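Local atomic coordinates of OxyA protein (Actinoplanes teichomyceticus, PDB entry 5HH3), a protein that probably carries out an oxidative phenol-coupling (peptide cyclisation) step in glycopeptide antibiotic biosynthesis, as a heme-dependent cytochrome P450 monooxygenase. Residues G38-L43 against H302-G307; I381-G384 against D389-A392. All coordinates share one frame; numbering follows the deposited sequence.

Interaction 1 (G38-L43 against H302-G307)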
loop_
_atom_site.group_PDB
_atom_site.type_symbol
_atom_site.label_atom_id
_atom_site.label_comp_id
_atom_site.label_asym_id
_atom_site.label_seq_id
_atom_site.Cartn_x
_atom_site.Cartn_y
_atom_site.Cartn_z
ATOM N N GLY B 38 17.063 -2.549 20.301
ATOM C CA GLY B 38 16.236 -2.235 21.477
ATOM C C GLY B 38 14.827 -2.768 21.224
ATOM O O GLY B 38 14.601 -3.408 20.202
ATOM N N PRO B 39 13.885 -2.525 22.146
ATOM C CA PRO B 39 12.534 -3.077 22.024
ATOM C C PRO B 39 11.620 -2.354 21.003
ATOM O O PRO B 39 10.578 -2.890 20.630
ATOM C CB PRO B 39 11.981 -2.954 23.447
ATOM C CG PRO B 39 12.727 -1.810 24.047
ATOM C CD PRO B 39 14.107 -1.916 23.466
ATOM N N LEU B 40 12.024 -1.169 20.558
ATOM C CA LEU B 40 11.234 -0.343 19.648
ATOM C C LEU B 40 12.167 0.426 18.715
ATOM O O LEU B 40 13.037 1.133 19.203
ATOM C CB LEU B 40 10.415 0.652 20.484
ATOM C CG LEU B 40 9.322 1.425 19.777
ATOM C CD1 LEU B 40 8.144 0.548 19.397
ATOM C CD2 LEU B 40 8.826 2.593 20.611
ATOM N N THR B 41 11.996 0.301 17.401
ATOM C CA THR B 41 12.790 1.057 16.407
ATOM C C THR B 41 11.880 1.732 15.361
ATOM O O THR B 41 10.704 1.410 15.244
ATOM C CB THR B 41 13.806 0.147 15.678
ATOM O OG1 THR B 41 13.125 -0.978 15.084
ATOM C CG2 THR B 41 14.838 -0.378 16.661
ATOM N N THR B 42 12.425 2.684 14.614
ATOM C CA THR B 42 11.651 3.388 13.594
ATOM C C THR B 42 11.756 2.676 12.253
ATOM O O THR B 42 12.824 2.225 11.859
ATOM C CB THR B 42 12.126 4.811 13.387
ATOM O OG1 THR B 42 13.493 4.768 13.037
ATOM C CG2 THR B 42 12.001 5.625 14.639
ATOM N N LEU B 43 10.622 2.570 11.568
ATOM C CA LEU B 43 10.589 2.199 10.176
ATOM C C LEU B 43 10.778 3.414 9.328
ATOM O O LEU B 43 11.465 3.360 8.310
ATOM C CB LEU B 43 9.259 1.534 9.829
ATOM C CG LEU B 43 8.978 0.212 10.510
ATOM C CD1 LEU B 43 7.531 -0.210 10.261
ATOM C CD2 LEU B 43 9.966 -0.825 10.001
ATOM N N HIS B 302 11.529 5.693 24.319
ATOM C CA HIS B 302 11.033 6.466 23.189
ATOM C C HIS B 302 9.688 7.079 23.497
ATOM O O HIS B 302 8.924 6.541 24.290
ATOM C CB HIS B 302 10.875 5.571 21.949
ATOM C CG HIS B 302 12.157 5.298 21.233
ATOM N ND1 HIS B 302 12.883 6.294 20.612
ATOM C CD2 HIS B 302 12.850 4.149 21.046
ATOM C CE1 HIS B 302 13.965 5.770 20.064
ATOM N NE2 HIS B 302 13.966 4.471 20.311
ATOM N N LEU B 303 9.388 8.182 22.839
ATOM C CA LEU B 303 8.073 8.813 22.936
ATOM C C LEU B 303 7.297 8.628 21.625
ATOM O O LEU B 303 7.605 9.250 20.608
ATOM C CB LEU B 303 8.224 10.304 23.255
ATOM C CG LEU B 303 6.931 11.105 23.495
ATOM C CD1 LEU B 303 6.080 10.467 24.577
ATOM C CD2 LEU B 303 7.319 12.524 23.874
ATOM N N ILE B 304 6.296 7.757 21.667
ATOM C CA ILE B 304 5.353 7.593 20.564
ATOM C C ILE B 304 4.347 8.727 20.611
ATOM O O ILE B 304 3.623 8.848 21.585
ATOM C CB ILE B 304 4.636 6.237 20.639
ATOM C CG1 ILE B 304 5.664 5.103 20.540
ATOM C CG2 ILE B 304 3.585 6.103 19.527
ATOM C CD1 ILE B 304 5.145 3.784 21.078
ATOM N N LYS B 305 4.327 9.577 19.591
ATOM C CA LYS B 305 3.374 10.689 19.548
ATOM C C LYS B 305 2.042 10.251 18.998
ATOM O O LYS B 305 1.987 9.406 18.120
ATOM C CB LYS B 305 3.892 11.828 18.709
ATOM C CG LYS B 305 5.085 12.562 19.310
ATOM C CD LYS B 305 4.723 13.367 20.563
ATOM C CE LYS B 305 3.841 14.569 20.247
ATOM N NZ LYS B 305 3.687 15.395 21.476
ATOM N N ALA B 306 0.963 10.886 19.454
ATOM C CA ALA B 306 -0.352 10.594 18.886
ATOM C C ALA B 306 -0.265 10.785 17.358
ATOM O O ALA B 306 0.287 11.778 16.895
ATOM C CB ALA B 306 -1.415 11.498 19.503
ATOM N N GLY B 307 -0.770 9.809 16.604
ATOM C CA GLY B 307 -0.715 9.821 15.129
ATOM C C GLY B 307 0.396 8.960 14.567
ATOM O O GLY B 307 0.310 8.522 13.437
#
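The carbonyl O of L40 looks onto the imidazole of H302, 3.5 Å from CD2 and 3.6 Å from NE2. It approaches the ring at a slant, near the CD2-NE2 bond, in van der Waals contact; no hydrogen bond joins the two segments. The rest of the contact is apolar and turns on a single methyl. L40 holds CG anti to its own backbone nitrogen (chi1 -168°), which sends the branch across the gap, and CD2 then settles between two residues of the facing strand. It lies 3.9 Å from CB of H302 and the same 3.9 Å from CD1 of I304. H302 and I304 are two positions apart on a strand, whereas L303 between them turns the other way. I304 does not aim its CB straight at L40; its nearly extended chi2 (160°) carries CD1 across to meet the leucine. The leucine and isoleucine are buried, while the histidine stays partly open.

In the P450 fold this joins an outermost strand of the five-stranded mixed sheet, 40-45, to the separate hairpin 297-299/302-304. W55 on the adjacent strand 53-57 ties the two together, since L40 packs on it and the H302 ring meets its ring at about 55°. I304 leans on V297 and I299 of the hairpin's other strand, and the side chain of L43 packs on N12, A16 and L19 of helix 8-19.

Interaction 2 (I381-G384 against D389-A392)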
loop_
_atom_site.group_PDB
_atom_site.type_symbol
_atom_site.label_atom_id
_atom_site.label_comp_id
_atom_site.label_asym_id
_atom_site.label_seq_id
_atom_site.Cartn_x
_atom_site.Cartn_y
_atom_site.Cartn_z
ATOM N N ILE B 381 13.163 -24.995 -0.600
ATOM C CA ILE B 381 11.727 -24.742 -0.547
ATOM C C ILE B 381 11.486 -23.258 -0.804
ATOM O O ILE B 381 12.147 -22.421 -0.221
ATOM C CB ILE B 381 11.135 -25.323 0.754
ATOM C CG1 ILE B 381 11.051 -26.855 0.560
ATOM C CG2 ILE B 381 9.758 -24.746 1.066
ATOM C CD1 ILE B 381 11.129 -27.646 1.834
ATOM N N ARG B 382 10.576 -22.958 -1.728
ATOM C CA ARG B 382 10.283 -21.590 -2.146
ATOM C C ARG B 382 9.212 -20.987 -1.254
ATOM O O ARG B 382 8.135 -21.567 -1.055
ATOM C CB ARG B 382 9.789 -21.544 -3.592
ATOM C CG ARG B 382 10.708 -22.230 -4.598
ATOM C CD ARG B 382 10.743 -21.465 -5.912
ATOM N NE ARG B 382 11.394 -22.225 -6.982
ATOM C CZ ARG B 382 10.780 -22.945 -7.924
ATOM N NH1 ARG B 382 9.452 -23.051 -7.978
ATOM N NH2 ARG B 382 11.514 -23.577 -8.838
ATOM N N LEU B 383 9.514 -19.817 -0.719
ATOM C CA LEU B 383 8.605 -19.113 0.153
ATOM C C LEU B 383 8.067 -17.903 -0.585
ATOM O O LEU B 383 8.829 -17.187 -1.240
ATOM C CB LEU B 383 9.336 -18.680 1.421
ATOM C CG LEU B 383 9.871 -19.825 2.279
ATOM C CD1 LEU B 383 10.614 -19.247 3.473
ATOM C CD2 LEU B 383 8.741 -20.732 2.737
ATOM N N GLY B 384 6.756 -17.680 -0.482
ATOM C CA GLY B 384 6.097 -16.530 -1.085
ATOM C C GLY B 384 6.230 -15.309 -0.197
ATOM O O GLY B 384 6.904 -15.347 0.835
ATOM N N ASP B 389 4.617 -18.518 3.933
ATOM C CA ASP B 389 3.904 -19.079 2.831
ATOM C C ASP B 389 4.783 -20.065 2.058
ATOM O O ASP B 389 5.510 -19.688 1.118
ATOM C CB ASP B 389 3.430 -17.944 1.931
ATOM C CG ASP B 389 2.730 -18.438 0.696
ATOM O OD1 ASP B 389 2.225 -19.576 0.715
ATOM O OD2 ASP B 389 2.691 -17.687 -0.289
ATOM N N VAL B 390 4.710 -21.330 2.460
ATOM C CA VAL B 390 5.380 -22.397 1.724
ATOM C C VAL B 390 4.603 -22.603 0.428
ATOM O O VAL B 390 3.449 -23.006 0.463
ATOM C CB VAL B 390 5.437 -23.718 2.506
ATOM C CG1 VAL B 390 6.196 -24.782 1.697
ATOM C CG2 VAL B 390 6.072 -23.506 3.873
ATOM N N GLU B 391 5.248 -22.340 -0.702
ATOM C CA GLU B 391 4.593 -22.391 -2.003
ATOM C C GLU B 391 4.358 -23.824 -2.520
ATOM O O GLU B 391 3.358 -24.087 -3.183
ATOM C CB GLU B 391 5.382 -21.581 -3.024
ATOM C CG GLU B 391 5.465 -20.103 -2.651
ATOM C CD GLU B 391 6.109 -19.252 -3.721
ATOM O OE1 GLU B 391 5.712 -18.077 -3.862
ATOM O OE2 GLU B 391 7.010 -19.749 -4.429
ATOM N N ALA B 392 5.272 -24.734 -2.212
ATOM C CA ALA B 392 5.140 -26.147 -2.601
ATOM C C ALA B 392 6.029 -26.980 -1.679
ATOM O O ALA B 392 7.131 -26.548 -1.347
ATOM C CB ALA B 392 5.540 -26.336 -4.054
HETATM O O HOH W 1 9.093 -25.017 -2.743
HETATM O O HOH W 2 6.706 -16.349 3.493
#
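L383 and V390 sit across from each other as a non-hydrogen-bonded antiparallel pair, in a short, splayed hairpin near the C-terminus of this P450. The bonds on either side of that pair hold the two backbones together. E391 N donates to R382 O at 3.0 Å (N-H...O 166°), and G384 N donates to D389 O at 2.9 Å. The D389 carbonyl is also approached by a CA-H...O contact, with L383 CA 3.3 Å away.

Over one face lies E391. With CG anti to its carbonyl carbon (chi1 -62°) and the chain extended beyond, its side chain runs across the opposite backbone. OE1 ends 3.2 Å from CA of G384, where no side chain stands in the way, and OE2 ends 3.4 Å from CB of R382. The R382 guanidinium leads off elsewhere and makes no salt bridge with this carboxylate, although the opposite charges may still attract.

On the other face, I381 CG2 meets V390 CG1 at 3.6 Å, and CD2 of L383 touches CG2 of V390. W252 of helix 225-256 backs all three residues.

Water extends the pairing at both ends. One molecule donates to G384 O and accepts from D389 N, taking the place of a second bond between those residues. Another accepts from R382 N at 2.7 Å and donates to A392 O at 2.9 Å.

Interaction 1 and interaction 2 do not touch: their centres are 32 Å apart, and the nearest atoms about 17 Å. They come in series along the chain, the first closing before the second opens, but they differ in reach. Segments 38-43 and 302-307 are separated by 258 mostly helical residues, so interaction 1 brings the N-terminal part of the P450 onto a hairpin that follows much of the helical body. Interaction 2 is local, with four residues between its segments, in the loop between strands 373-374 and 394-396. No strand or sheet is shared; interaction 1 joins two beta elements to each other, and interaction 2 closes a loop that lies against helix 225-256.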